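Local coordinates for phosphate-binding protein PstS (Borrelia burgdorferi, PDB 4N13), which binds inorganic phosphate and serves as the solute-binding component of the PstSACB ABC transporter for phosphate import, at residues I30-K35 with Q252-E257; I110-I115 with K150-H155. One frame throughout, in Å; residues are numbered along the deposited sequence.

In the fold
Both contacts are small, and they lie on opposite sides of the chain's centre, with centres 39 Å apart and nearest atoms about 20 Å apart. Interaction 1 joins helix 23-36 to the C-terminal helix 249-257, so it closes a long loop of the chain; interaction 2 is nested inside that loop and joins the ends of helices 104-111 and 138-151. Neither belongs to the deep core: interaction 1 is partly buried through I254, whereas interaction 2 is a surface contact. Their chemistry differs accordingly. In 30-35 with 252-257 an arginine meets the end of an isoleucine side chain near a carboxylate; in 110-115 with 150-155 an amide is stacked on a phenylalanine ring.

Interaction 1 of 2, residues I30-K35 with Q252-E257; sequences ILRYDK and QDIVEE. Unlike the reference sequence in segment 30-35: D34 (reference Asn).
R32 and I254 make a side-chain contact between two helices that are distant in sequence, 23-36 near the N-terminus and 249-257 at the C-terminus, on the outer part of the fold. The backbones stay well separated: the closest pair of CA atoms, those of R32 and I254, is 9.4 Å apart, and only 110 Å² is buried in total. Side-chain length therefore makes the connection.

The apolar part is a single approach, CD of R32 lying 3.9 Å from CD1 of I254. Beyond it the guanidinium makes a van der Waals approach to the same isoleucine, with R32 NH1 3.7 Å from I254 CG1. The two side chains arrive from opposite directions, the isoleucine reaching with its CG1-CD1 branch and meeting the guanidinium obliquely. In R32 the chain is extended at chi2 but bends at chi3 (69°), which carries NH1 toward helix 249-257, to I254 CG1 and into the neighbourhood of the E257 carboxylate.

The polar part is looser. E257 OE1 stands at the guanidinium edge, near its plane, 4.0 Å from R32 NH1, and the two flat groups are nearly coplanar, 15° apart. The orientation suits a pairing of opposite charges, but the distance exceeds that of a salt bridge, so the attraction is probably modest. R32 NH1 has a second carboxylate nearby, that of E28, one turn earlier in its own helix, in a long and weak ion pair.

Around the contact, I254 also touches E28 and M29, while R32 touches F245 of helix 237-246. I254 is buried, while R32 is partly exposed and E257 exposed. The arrangement is plain helix-to-helix packing in a class II periplasmic-type binding protein, away from the annotated phosphate site: the last helix of the chain meets the first through the ends of side chains.

Interaction 2 of 2, residues I110-I115 with K150-H155; sequences ILNGEI and KIFKTH
Stacking of the N112 amide on the F152 ring is the main interaction between 110-115 and 150-155, where the chain leaves helices 104-111 and 138-151. The amide and ring planes are only 9° apart. N112 ND2 lies over one face, offset toward the rim, 3.4 Å from F152 CZ, and N112 CG is 3.5 Å from that same ring atom. The opposite face is covered by F152's own neighbour, I151, whose CG2 sits 3.8 Å above the ring centre; the ring is thus sandwiched between an amide and a methyl group.

A second, lesser van der Waals approach comes from E114. Its OE2 is 3.6 Å from F152 CE2, meeting the ring obliquely, with the carboxylate turned steeply from the ring plane.

Three hydrogen bonds hold the amide that does the stacking. N112 ND2 donates to the carbonyl of E157, in the loop that follows F152, and also to E114 OE2 at 3.1 Å. The latter bond is straight at the hydrogen (178°) and lies in the amide plane, but it meets OE2 from well above the carboxylate plane. N112 OD1 accepts from E114 N at 3.0 Å, the donor standing well out of the carbonyl plane. In N112 an unusual chi1 of 93° acts together with chi2 to bring the amide over the ring, and the bonds at both its ends hold its rotation.

Backbone geometry explains the turn. G113 has positive phi, and two bonds run back into the last helical turn, one of them from G113 N to I110 O at 3.2 Å. Helix 104-111 thus ends in a Schellman motif, immediately overlapped by an Asx turn at N112, whose amide stacks on the aromatic residue just beyond the end of helix 138-151.

Interaction 1 of 2, residues I30-K35 with Q252-E257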
loop_
_atom_site.group_PDB
_atom_site.type_symbol
_atom_site.label_atom_id
_atom_site.label_comp_id
_atom_site.label_asym_id
_atom_site.label_seq_id
_atom_site.Cartn_x
_atom_site.Cartn_y
_atom_site.Cartn_z
ATOM N N ILE A 30 -14.053 1.119 -15.544
ATOM C CA ILE A 30 -14.296 1.262 -16.975
ATOM C C ILE A 30 -15.706 0.820 -17.332
ATOM O O ILE A 30 -16.440 1.513 -18.043
ATOM C CB ILE A 30 -13.241 0.466 -17.775
ATOM C CG1 ILE A 30 -11.891 1.187 -17.700
ATOM C CG2 ILE A 30 -13.676 0.273 -19.238
ATOM C CD1 ILE A 30 -10.707 0.374 -18.156
ATOM N N LEU A 31 -16.103 -0.342 -16.843
ATOM C CA LEU A 31 -17.403 -0.858 -17.240
ATOM C C LEU A 31 -18.545 -0.068 -16.613
ATOM O O LEU A 31 -19.570 0.152 -17.253
ATOM C CB LEU A 31 -17.506 -2.352 -16.941
ATOM C CG LEU A 31 -16.673 -3.199 -17.927
ATOM C CD1 LEU A 31 -16.434 -4.598 -17.421
ATOM C CD2 LEU A 31 -17.317 -3.245 -19.303
ATOM N N ARG A 32 -18.359 0.418 -15.395
ATOM C CA ARG A 32 -19.403 1.230 -14.786
ATOM C C ARG A 32 -19.462 2.634 -15.365
ATOM O O ARG A 32 -20.557 3.183 -15.534
ATOM C CB ARG A 32 -19.255 1.202 -13.280
ATOM C CG ARG A 32 -19.561 -0.219 -12.798
ATOM C CD ARG A 32 -19.657 -0.360 -11.325
ATOM N NE ARG A 32 -20.829 0.309 -10.803
ATOM C CZ ARG A 32 -21.093 0.386 -9.511
ATOM N NH1 ARG A 32 -20.252 -0.158 -8.642
ATOM N NH2 ARG A 32 -22.180 1.006 -9.097
ATOM N N TYR A 33 -18.314 3.211 -15.712
ATOM C CA TYR A 33 -18.343 4.525 -16.355
ATOM C C TYR A 33 -19.043 4.430 -17.716
ATOM O O TYR A 33 -19.724 5.378 -18.141
ATOM C CB TYR A 33 -16.933 5.153 -16.464
ATOM C CG TYR A 33 -17.010 6.535 -17.081
ATOM C CD1 TYR A 33 -17.689 7.554 -16.431
ATOM C CD2 TYR A 33 -16.469 6.794 -18.337
ATOM C CE1 TYR A 33 -17.834 8.813 -17.005
ATOM C CE2 TYR A 33 -16.593 8.036 -18.921
ATOM C CZ TYR A 33 -17.293 9.042 -18.253
ATOM O OH TYR A 33 -17.444 10.268 -18.848
ATOM N N ASP A 34 -18.922 3.290 -18.388
ATOM C CA ASP A 34 -19.571 3.099 -19.672
ATOM C C ASP A 34 -21.097 3.211 -19.564
ATOM O O ASP A 34 -21.737 3.566 -20.550
ATOM C CB ASP A 34 -19.161 1.766 -20.304
ATOM C CG ASP A 34 -19.822 1.550 -21.631
ATOM O OD1 ASP A 34 -19.423 2.218 -22.608
ATOM O OD2 ASP A 34 -20.762 0.731 -21.690
ATOM N N LYS A 35 -21.669 2.929 -18.385
ATOM C CA LYS A 35 -23.109 3.106 -18.174
ATOM C C LYS A 35 -23.499 4.575 -18.210
ATOM O O LYS A 35 -24.639 4.900 -18.530
ATOM C CB LYS A 35 -23.546 2.504 -16.831
ATOM C CG LYS A 35 -23.258 1.029 -16.659
ATOM C CD LYS A 35 -24.037 0.182 -17.630
ATOM C CE LYS A 35 -25.529 0.311 -17.402
ATOM N NZ LYS A 35 -26.254 -0.686 -18.229
ATOM N N GLN A 252 -15.191 5.447 -5.690
ATOM C CA GLN A 252 -14.587 5.129 -4.412
ATOM C C GLN A 252 -15.257 3.918 -3.776
ATOM O O GLN A 252 -14.611 3.144 -3.071
ATOM C CB GLN A 252 -14.598 6.366 -3.520
ATOM C CG GLN A 252 -13.713 7.425 -4.116
ATOM C CD GLN A 252 -12.259 6.961 -4.107
ATOM O OE1 GLN A 252 -11.736 6.580 -3.060
ATOM N NE2 GLN A 252 -11.610 6.974 -5.265
ATOM N N ASP A 253 -16.547 3.726 -4.041
ATOM C CA ASP A 253 -17.200 2.491 -3.593
ATOM C C ASP A 253 -16.547 1.280 -4.264
ATOM O O ASP A 253 -16.363 0.249 -3.627
ATOM C CB ASP A 253 -18.689 2.499 -3.909
ATOM C CG ASP A 253 -19.492 3.458 -3.022
ATOM O OD1 ASP A 253 -18.966 3.931 -2.000
ATOM O OD2 ASP A 253 -20.670 3.729 -3.350
ATOM N N ILE A 254 -16.217 1.401 -5.555
ATOM C CA ILE A 254 -15.540 0.314 -6.250
ATOM C C ILE A 254 -14.199 0.003 -5.582
ATOM O O ILE A 254 -13.869 -1.156 -5.361
ATOM C CB ILE A 254 -15.340 0.657 -7.723
ATOM C CG1 ILE A 254 -16.693 0.779 -8.427
ATOM C CG2 ILE A 254 -14.465 -0.393 -8.404
ATOM C CD1 ILE A 254 -16.637 1.470 -9.774
ATOM N N VAL A 255 -13.426 1.044 -5.271
ATOM C CA VAL A 255 -12.136 0.873 -4.593
ATOM C C VAL A 255 -12.313 0.049 -3.318
ATOM O O VAL A 255 -11.578 -0.901 -3.061
ATOM C CB VAL A 255 -11.537 2.256 -4.232
ATOM C CG1 VAL A 255 -10.366 2.150 -3.291
ATOM C CG2 VAL A 255 -11.099 2.992 -5.505
ATOM N N GLU A 256 -13.301 0.408 -2.512
ATOM C CA GLU A 256 -13.479 -0.271 -1.225
ATOM C C GLU A 256 -14.092 -1.660 -1.363
ATOM O O GLU A 256 -13.735 -2.565 -0.606
ATOM C CB GLU A 256 -14.258 0.633 -0.263
ATOM C CG GLU A 256 -13.464 1.916 -0.019
ATOM C CD GLU A 256 -13.805 2.626 1.259
ATOM O OE1 GLU A 256 -14.913 2.406 1.794
ATOM O OE2 GLU A 256 -12.965 3.431 1.733
ATOM N N GLU A 257 -14.969 -1.848 -2.337
ATOM C CA GLU A 257 -15.525 -3.175 -2.598
ATOM C C GLU A 257 -14.446 -4.158 -3.026
ATOM O O GLU A 257 -14.616 -5.363 -2.904
ATOM C CB GLU A 257 -16.590 -3.086 -3.694
ATOM C CG GLU A 257 -17.846 -2.390 -3.234
ATOM C CD GLU A 257 -18.685 -1.759 -4.353
ATOM O OE1 GLU A 257 -18.520 -2.086 -5.552
ATOM O OE2 GLU A 257 -19.544 -0.910 -4.017
#

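Interaction 2 of 2, residues I110-I115 with K150-H155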
loop_
_atom_site.group_PDB
_atom_site.type_symbol
_atom_site.label_atom_id
_atom_site.label_comp_id
_atom_site.label_asym_id
_atom_site.label_seq_id
_atom_site.Cartn_x
_atom_site.Cartn_y
_atom_site.Cartn_z
ATOM N N ILE A 110 13.482 -3.385 13.958
ATOM C CA ILE A 110 13.021 -4.769 14.203
ATOM C C ILE A 110 13.074 -5.531 12.872
ATOM O O ILE A 110 13.572 -6.660 12.784
ATOM C CB ILE A 110 11.599 -4.810 14.817
ATOM C CG1 ILE A 110 11.629 -4.238 16.232
ATOM C CG2 ILE A 110 11.038 -6.218 14.772
ATOM C CD1 ILE A 110 10.280 -4.080 16.883
ATOM N N LEU A 111 12.590 -4.891 11.822
ATOM C CA LEU A 111 12.510 -5.537 10.525
ATOM C C LEU A 111 13.858 -5.911 9.947
ATOM O O LEU A 111 13.945 -6.919 9.247
ATOM C CB LEU A 111 11.731 -4.659 9.534
ATOM C CG LEU A 111 10.274 -4.430 9.887
ATOM C CD1 LEU A 111 9.647 -3.392 8.983
ATOM C CD2 LEU A 111 9.536 -5.714 9.772
ATOM N N ASN A 112 14.879 -5.088 10.193
ATOM C CA ASN A 112 16.196 -5.358 9.646
ATOM C C ASN A 112 17.117 -6.079 10.619
ATOM O O ASN A 112 18.260 -6.356 10.282
ATOM C CB ASN A 112 16.853 -4.084 9.093
ATOM C CG ASN A 112 17.740 -3.382 10.084
ATOM O OD1 ASN A 112 17.501 -3.397 11.296
ATOM N ND2 ASN A 112 18.781 -2.737 9.567
ATOM N N GLY A 113 16.612 -6.428 11.797
ATOM C CA GLY A 113 17.392 -7.231 12.719
ATOM C C GLY A 113 18.288 -6.482 13.684
ATOM O O GLY A 113 18.984 -7.132 14.466
ATOM N N GLU A 114 18.315 -5.154 13.622
ATOM C CA GLU A 114 19.089 -4.387 14.600
ATOM C C GLU A 114 18.483 -4.440 15.995
ATOM O O GLU A 114 19.189 -4.263 16.988
ATOM C CB GLU A 114 19.240 -2.934 14.154
ATOM C CG GLU A 114 20.206 -2.779 13.007
ATOM C CD GLU A 114 20.350 -1.338 12.537
ATOM O OE1 GLU A 114 20.053 -0.407 13.317
ATOM O OE2 GLU A 114 20.782 -1.150 11.382
ATOM N N ILE A 115 17.180 -4.676 16.071
ATOM C CA ILE A 115 16.497 -4.885 17.353
ATOM C C ILE A 115 15.921 -6.290 17.348
ATOM O O ILE A 115 15.122 -6.606 16.486
ATOM C CB ILE A 115 15.365 -3.844 17.586
ATOM C CG1 ILE A 115 15.964 -2.460 17.787
ATOM C CG2 ILE A 115 14.509 -4.241 18.770
ATOM C CD1 ILE A 115 14.917 -1.360 17.889
ATOM N N LYS A 150 13.639 3.581 3.158
ATOM C CA LYS A 150 13.565 4.983 3.560
ATOM C C LYS A 150 14.330 5.258 4.848
ATOM O O LYS A 150 14.917 6.321 5.009
ATOM C CB LYS A 150 12.113 5.431 3.696
ATOM C CG LYS A 150 11.369 5.345 2.370
ATOM C CD LYS A 150 10.097 6.156 2.354
ATOM C CE LYS A 150 9.345 5.963 1.060
ATOM N NZ LYS A 150 8.124 6.803 1.009
ATOM N N ILE A 151 14.351 4.293 5.760
ATOM C CA ILE A 151 14.980 4.524 7.054
ATOM C C ILE A 151 16.501 4.345 6.994
ATOM O O ILE A 151 17.235 5.054 7.677
ATOM C CB ILE A 151 14.384 3.585 8.142
ATOM C CG1 ILE A 151 12.948 3.966 8.518
ATOM C CG2 ILE A 151 15.256 3.568 9.377
ATOM C CD1 ILE A 151 12.811 5.299 9.122
ATOM N N PHE A 152 16.958 3.379 6.207
ATOM C CA PHE A 152 18.373 3.011 6.179
ATOM C C PHE A 152 19.083 3.531 4.936
ATOM O O PHE A 152 18.521 3.547 3.849
ATOM C CB PHE A 152 18.514 1.496 6.294
ATOM C CG PHE A 152 17.976 0.965 7.584
ATOM C CD1 PHE A 152 16.846 0.169 7.618
ATOM C CD2 PHE A 152 18.574 1.304 8.782
ATOM C CE1 PHE A 152 16.335 -0.288 8.811
ATOM C CE2 PHE A 152 18.069 0.836 9.984
ATOM C CZ PHE A 152 16.943 0.041 9.992
ATOM N N LYS A 153 20.330 3.934 5.108
ATOM C CA LYS A 153 21.087 4.572 4.050
ATOM C C LYS A 153 21.598 3.597 2.994
ATOM O O LYS A 153 21.609 3.913 1.805
ATOM C CB LYS A 153 22.269 5.322 4.669
ATOM C CG LYS A 153 23.021 6.185 3.684
ATOM C CD LYS A 153 24.125 7.005 4.346
ATOM C CE LYS A 153 25.307 6.129 4.700
ATOM N NZ LYS A 153 26.439 6.886 5.302
ATOM N N THR A 154 22.028 2.419 3.423
ATOM C CA THR A 154 22.699 1.482 2.526
ATOM C C THR A 154 21.850 0.263 2.199
ATOM O O THR A 154 20.964 -0.116 2.960
ATOM C CB THR A 154 24.029 0.983 3.120
ATOM O OG1 THR A 154 23.760 0.113 4.223
ATOM C CG2 THR A 154 24.900 2.157 3.571
ATOM N N HIS A 155 22.144 -0.367 1.070
ATOM C CA HIS A 155 21.414 -1.562 0.663
ATOM C C HIS A 155 21.561 -2.674 1.695
ATOM O O HIS A 155 20.595 -3.357 2.001
ATOM C CB HIS A 155 21.884 -2.056 -0.711
ATOM C CG HIS A 155 21.536 -1.130 -1.834
ATOM N ND1 HIS A 155 20.240 -0.936 -2.260
ATOM C CD2 HIS A 155 22.314 -0.354 -2.625
ATOM C CE1 HIS A 155 20.233 -0.070 -3.259
ATOM N NE2 HIS A 155 21.479 0.298 -3.499
#